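Local atomic coordinates of aldo-keto reductase AKR2E4 (Bombyx mori, PDB entry 3WCZ), a protein that reduces 3-dehydroecdysone with NADPH as cosubstrate, acts more weakly on phenylglyoxal and isatin, and may help regulate molting in the silkworm. Residues A[138-143]-A[172-177]; A[249-254]-A[275-280]. All coordinates share one frame; numbering follows the deposited sequence.

Contact 1 (A[138-143]-A[172-177]). With EDO (1,2-ethanediol), chain C.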
# COMPACT_ATOMS: atom_id res chain seq x y z
N GLU A 138 10.32 -18.33 -7.44
CA GLU A 138 11.74 -18.16 -7.19
C GLU A 138 12.02 -16.88 -6.40
O GLU A 138 12.80 -16.85 -5.45
CB GLU A 138 12.52 -18.16 -8.49
CG GLU A 138 13.95 -17.85 -8.22
CD GLU A 138 14.85 -17.96 -9.43
OE1 GLU A 138 14.61 -18.89 -10.24
OE2 GLU A 138 15.79 -17.14 -9.55
N THR A 139 11.36 -15.80 -6.81
CA THR A 139 11.52 -14.53 -6.13
C THR A 139 11.12 -14.70 -4.66
O THR A 139 11.75 -14.17 -3.75
CB THR A 139 10.63 -13.48 -6.82
OG1 THR A 139 10.82 -13.55 -8.24
CG2 THR A 139 10.92 -12.08 -6.32
N TRP A 140 10.04 -15.46 -4.45
CA TRP A 140 9.52 -15.67 -3.10
C TRP A 140 10.54 -16.43 -2.26
O TRP A 140 10.63 -16.18 -1.04
CB TRP A 140 8.17 -16.40 -3.15
CG TRP A 140 7.48 -16.45 -1.83
CD1 TRP A 140 7.27 -17.55 -1.06
CD2 TRP A 140 6.96 -15.35 -1.10
NE1 TRP A 140 6.64 -17.21 0.10
CE2 TRP A 140 6.41 -15.85 0.09
CE3 TRP A 140 6.89 -13.97 -1.33
CZ2 TRP A 140 5.81 -15.03 1.05
CZ3 TRP A 140 6.31 -13.17 -0.39
CH2 TRP A 140 5.78 -13.69 0.78
N GLN A 141 11.31 -17.32 -2.85
CA GLN A 141 12.35 -17.94 -2.07
C GLN A 141 13.40 -16.93 -1.59
O GLN A 141 13.86 -17.01 -0.46
CB GLN A 141 12.98 -19.04 -2.84
CG GLN A 141 13.95 -19.69 -1.99
CD GLN A 141 14.51 -20.85 -2.64
OE1 GLN A 141 13.99 -21.33 -3.65
NE2 GLN A 141 15.59 -21.34 -2.07
N GLY A 142 13.72 -15.94 -2.42
CA GLY A 142 14.59 -14.86 -2.00
C GLY A 142 13.95 -14.06 -0.86
O GLY A 142 14.64 -13.60 0.03
N MET A 143 12.63 -13.86 -0.93
CA MET A 143 11.89 -13.18 0.13
C MET A 143 11.98 -13.98 1.43
O MET A 143 12.20 -13.38 2.50
CB MET A 143 10.42 -12.95 -0.24
CG MET A 143 10.23 -12.10 -1.50
SD MET A 143 10.75 -10.36 -1.37
CE MET A 143 9.37 -9.71 -0.43
N SER A 172 4.79 -22.72 -1.41
CA SER A 172 5.79 -22.09 -0.54
C SER A 172 5.56 -22.52 0.90
O SER A 172 4.46 -22.97 1.23
CB SER A 172 5.79 -20.56 -0.65
OG SER A 172 4.58 -20.01 -0.20
N TYR A 173 6.55 -22.34 1.76
CA TYR A 173 6.40 -22.77 3.15
C TYR A 173 5.86 -21.68 4.02
O TYR A 173 5.29 -21.94 5.07
CB TYR A 173 7.70 -23.27 3.76
CG TYR A 173 8.61 -22.19 4.29
CD1 TYR A 173 8.33 -21.52 5.49
CD2 TYR A 173 9.74 -21.83 3.58
CE1 TYR A 173 9.18 -20.53 5.96
CE2 TYR A 173 10.59 -20.85 4.05
CZ TYR A 173 10.31 -20.21 5.23
OH TYR A 173 11.19 -19.23 5.66
N ILE A 174 6.01 -20.44 3.59
CA ILE A 174 5.32 -19.37 4.28
C ILE A 174 4.51 -18.52 3.34
O ILE A 174 5.05 -18.02 2.35
CB ILE A 174 6.32 -18.55 4.99
CG1 ILE A 174 5.63 -17.37 5.66
CG2 ILE A 174 7.32 -18.04 4.10
CD1 ILE A 174 6.49 -16.74 6.72
N ARG A 175 3.22 -18.34 3.60
CA ARG A 175 2.40 -17.53 2.71
C ARG A 175 2.60 -16.05 3.06
O ARG A 175 3.11 -15.69 4.12
CB ARG A 175 0.92 -17.93 2.72
CG ARG A 175 0.19 -17.48 3.91
CD ARG A 175 -1.20 -18.11 4.03
NE ARG A 175 -1.11 -19.58 4.10
CZ ARG A 175 -2.14 -20.41 4.10
NH1 ARG A 175 -3.39 -19.96 4.02
NH2 ARG A 175 -1.92 -21.71 4.16
N PRO A 176 2.30 -15.20 2.09
CA PRO A 176 2.44 -13.78 2.32
C PRO A 176 1.58 -13.32 3.48
O PRO A 176 0.48 -13.87 3.69
CB PRO A 176 1.99 -13.16 0.99
CG PRO A 176 1.29 -14.21 0.28
CD PRO A 176 1.80 -15.50 0.74
N VAL A 177 2.06 -12.35 4.25
CA VAL A 177 1.21 -11.73 5.29
C VAL A 177 0.16 -10.81 4.68
O VAL A 177 -0.91 -10.64 5.25
CB VAL A 177 2.00 -10.91 6.33
CG1 VAL A 177 2.90 -11.81 7.16
CG2 VAL A 177 2.82 -9.79 5.67
C1 EDO C . 1.89 -21.72 5.08
O1 EDO C . 1.11 -21.31 3.94
C2 EDO C . 1.62 -20.78 6.26
O2 EDO C . 2.29 -19.53 6.02
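Trp140 reaches from its helix to the loop 172-177, and its indole makes almost the whole contact. CG stands anti to the backbone N (chi1 -171°), which carries the ring off the helix toward the loop; chi2 (-111°) then turns the NE1 edge to Ile174 O. Trp140 NE1 donates to Ile174 O at 2.9 Å, with the carbonyl oxygen close to the ring plane; the bond is bent at the hydrogen (141°) although the nitrogen lies nearly on the C=O axis. The packing is tight here: Ser172 CB comes to 3.4 Å from Trp140 CD1, and Pro176 CB lies 3.8 Å from Trp140 CH2, the Trp140 and Pro176 side chains crossing at about a right angle. Met143 CB covers part of one indole face, and Ile155 and Val157 of strand 152-158 also touch the Trp140 side chain. Replacing the indole with an alanine side chain removes its N-H, and is likely to leave Ile174 O without that donor and a gap beside Ser172 and Pro176. The far side of the loop is looser. The Arg175 side chain starts away from the helix, and Arg175 N donates at 2.9 Å to O2 of a 1,2-ethanediol, probably from the crystallisation liquor, while Arg175 NE and NH2 share its O1. The arrangement is TIM-barrel packing, an outer helix fastened to the loop leading from helix 162-170 into strand 178-182.

Contact 2 (A[249-254]-A[275-280])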
# COMPACT_ATOMS: atom_id res chain seq x y z
N LEU A 249 -12.90 1.41 3.38
CA LEU A 249 -11.90 0.37 3.25
C LEU A 249 -11.62 -0.32 4.59
O LEU A 249 -11.52 -1.57 4.65
CB LEU A 249 -10.62 0.97 2.64
CG LEU A 249 -10.83 1.54 1.23
CD1 LEU A 249 -9.65 2.38 0.80
CD2 LEU A 249 -11.12 0.45 0.22
N ILE A 250 -11.50 0.46 5.65
CA ILE A 250 -11.34 -0.08 7.00
C ILE A 250 -12.48 -1.07 7.32
O ILE A 250 -12.26 -2.14 7.90
CB ILE A 250 -11.28 1.05 8.06
CG1 ILE A 250 -10.06 1.96 7.90
CG2 ILE A 250 -11.36 0.47 9.47
CD1 ILE A 250 -8.78 1.30 8.29
N ASP A 251 -13.73 -0.70 7.03
CA ASP A 251 -14.86 -1.57 7.32
C ASP A 251 -14.93 -2.83 6.48
O ASP A 251 -15.61 -3.80 6.84
CB ASP A 251 -16.17 -0.77 7.21
CG ASP A 251 -16.48 0.03 8.46
OD1 ASP A 251 -16.37 -0.55 9.55
OD2 ASP A 251 -16.76 1.24 8.34
N ARG A 252 -14.18 -2.85 5.38
CA ARG A 252 -13.97 -4.06 4.61
C ARG A 252 -12.77 -4.87 5.12
O ARG A 252 -12.40 -5.87 4.50
CB ARG A 252 -13.85 -3.75 3.12
CG ARG A 252 -15.19 -3.35 2.51
CD ARG A 252 -15.08 -3.15 1.02
NE ARG A 252 -14.60 -4.35 0.37
CZ ARG A 252 -14.04 -4.38 -0.82
NH1 ARG A 252 -13.91 -3.29 -1.52
NH2 ARG A 252 -13.56 -5.52 -1.30
N GLY A 253 -12.16 -4.43 6.22
CA GLY A 253 -11.04 -5.13 6.83
C GLY A 253 -9.71 -4.87 6.17
O GLY A 253 -8.79 -5.68 6.32
N LEU A 254 -9.58 -3.77 5.44
CA LEU A 254 -8.41 -3.45 4.64
C LEU A 254 -7.56 -2.40 5.34
O LEU A 254 -8.02 -1.70 6.25
CB LEU A 254 -8.85 -2.94 3.27
CG LEU A 254 -9.95 -3.75 2.60
CD1 LEU A 254 -10.33 -3.15 1.26
CD2 LEU A 254 -9.54 -5.20 2.44
N PHE A 275 -15.97 6.52 14.22
CA PHE A 275 -17.21 6.22 13.51
C PHE A 275 -17.00 4.99 12.69
O PHE A 275 -15.87 4.53 12.52
CB PHE A 275 -17.67 7.39 12.62
CG PHE A 275 -16.96 7.50 11.29
CD1 PHE A 275 -15.61 7.87 11.21
CD2 PHE A 275 -17.64 7.27 10.11
CE1 PHE A 275 -14.98 7.99 9.97
CE2 PHE A 275 -17.03 7.43 8.90
CZ PHE A 275 -15.70 7.79 8.83
N GLN A 276 -18.07 4.46 12.13
CA GLN A 276 -18.00 3.37 11.20
C GLN A 276 -19.19 3.40 10.28
O GLN A 276 -20.23 4.00 10.59
CB GLN A 276 -17.99 2.01 11.91
CG GLN A 276 -19.35 1.65 12.52
CD GLN A 276 -19.23 0.65 13.64
OE1 GLN A 276 -19.05 1.03 14.80
NE2 GLN A 276 -19.27 -0.63 13.29
N LEU A 277 -19.04 2.84 9.10
CA LEU A 277 -20.15 2.73 8.15
C LEU A 277 -21.03 1.53 8.44
O LEU A 277 -20.58 0.51 8.99
CB LEU A 277 -19.62 2.64 6.74
CG LEU A 277 -18.73 3.79 6.27
CD1 LEU A 277 -18.41 3.68 4.80
CD2 LEU A 277 -19.36 5.14 6.51
N THR A 278 -22.29 1.61 8.06
CA THR A 278 -23.18 0.47 8.23
C THR A 278 -23.00 -0.50 7.07
O THR A 278 -22.41 -0.15 6.02
CB THR A 278 -24.62 0.89 8.23
OG1 THR A 278 -24.94 1.43 6.96
CG2 THR A 278 -24.90 1.91 9.29
N PHE A 279 -23.54 -1.71 7.20
CA PHE A 279 -23.43 -2.66 6.11
C PHE A 279 -24.12 -2.14 4.84
O PHE A 279 -23.63 -2.35 3.74
CB PHE A 279 -23.93 -4.06 6.54
CG PHE A 279 -25.41 -4.17 6.72
CD1 PHE A 279 -26.23 -4.55 5.65
CD2 PHE A 279 -26.00 -3.98 7.98
CE1 PHE A 279 -27.60 -4.68 5.83
CE2 PHE A 279 -27.37 -4.10 8.14
CZ PHE A 279 -28.17 -4.45 7.08
N GLU A 280 -25.23 -1.42 4.99
CA GLU A 280 -25.92 -0.90 3.83
C GLU A 280 -25.09 0.20 3.13
O GLU A 280 -25.10 0.33 1.91
CB GLU A 280 -27.29 -0.36 4.20
CG GLU A 280 -28.34 -1.44 4.44
CD GLU A 280 -28.68 -2.22 3.17
OE1 GLU A 280 -28.65 -1.62 2.06
OE2 GLU A 280 -28.99 -3.44 3.27
O HOH W 1 -19.07 -1.21 10.38
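Leu277 N comes to Asp251 OD2 from above the carboxylate plane, 40° out of it, and donates there at 2.9 Å in a fairly straight bond. The side-chain amide of Gln276 is turned only 19° from the same plane, yet the two groups do not touch; a water joins them. This water donates to Asp251 OD1 and to Leu277 O and accepts from Gln276 NE2, at 3.0 Å. The aspartate thus grips Leu277 twice, directly at its N-H and through the water at its carbonyl. Leu277 CB lies 3.6 Å from Asp251 OD2, while Gln276 CB approaches the other oxygen, Asp251 OD1, at 3.8 Å. With CG beside its own backbone N (chi1 -82°), the carboxylate of Asp251 is carried to the 275-280 backbone. Asp251 OD1 also forms a salt bridge with Arg247, one turn back on its helix; that neighbouring positive charge would be expected to favour the ionised carboxylate. The water-linked amide belongs to the exposed Gln276, whereas the buried Leu277 side chain packs against Tyr248, Val282 and Ile285. Gly253, with positive phi, closes the helix of Asp251 in a Schellman motif, and Thr278 is the N-cap of helix 279-286. The contact therefore ties the C-terminal end of helix 241-251 to the lead-in of helix 279-286, and strand 255-256 follows directly after Leu254.

In the fold
Both contacts lie toward the outside of the TIM barrel, with centres 30 Å apart and nearest atoms about 9 Å apart, and they share no helix or strand. Contact 1 joins a helix to the loop entering strand 178-182; contact 2 joins one helix end to the approach to another. Contact 1 has buried Trp140 and Pro176 and no exposed touching residue, whereas contact 2 sets the exposed Gln276 beside the buried Leu277. In each a side chain bonds to loop backbone, with roles reversed: an aromatic N-H donates to a carbonyl in the first; a carboxylate, probably ionised, accepts from a peptide N-H in the second. Contact 1 is larger and more apolar, contact 2 polar and water-bridged.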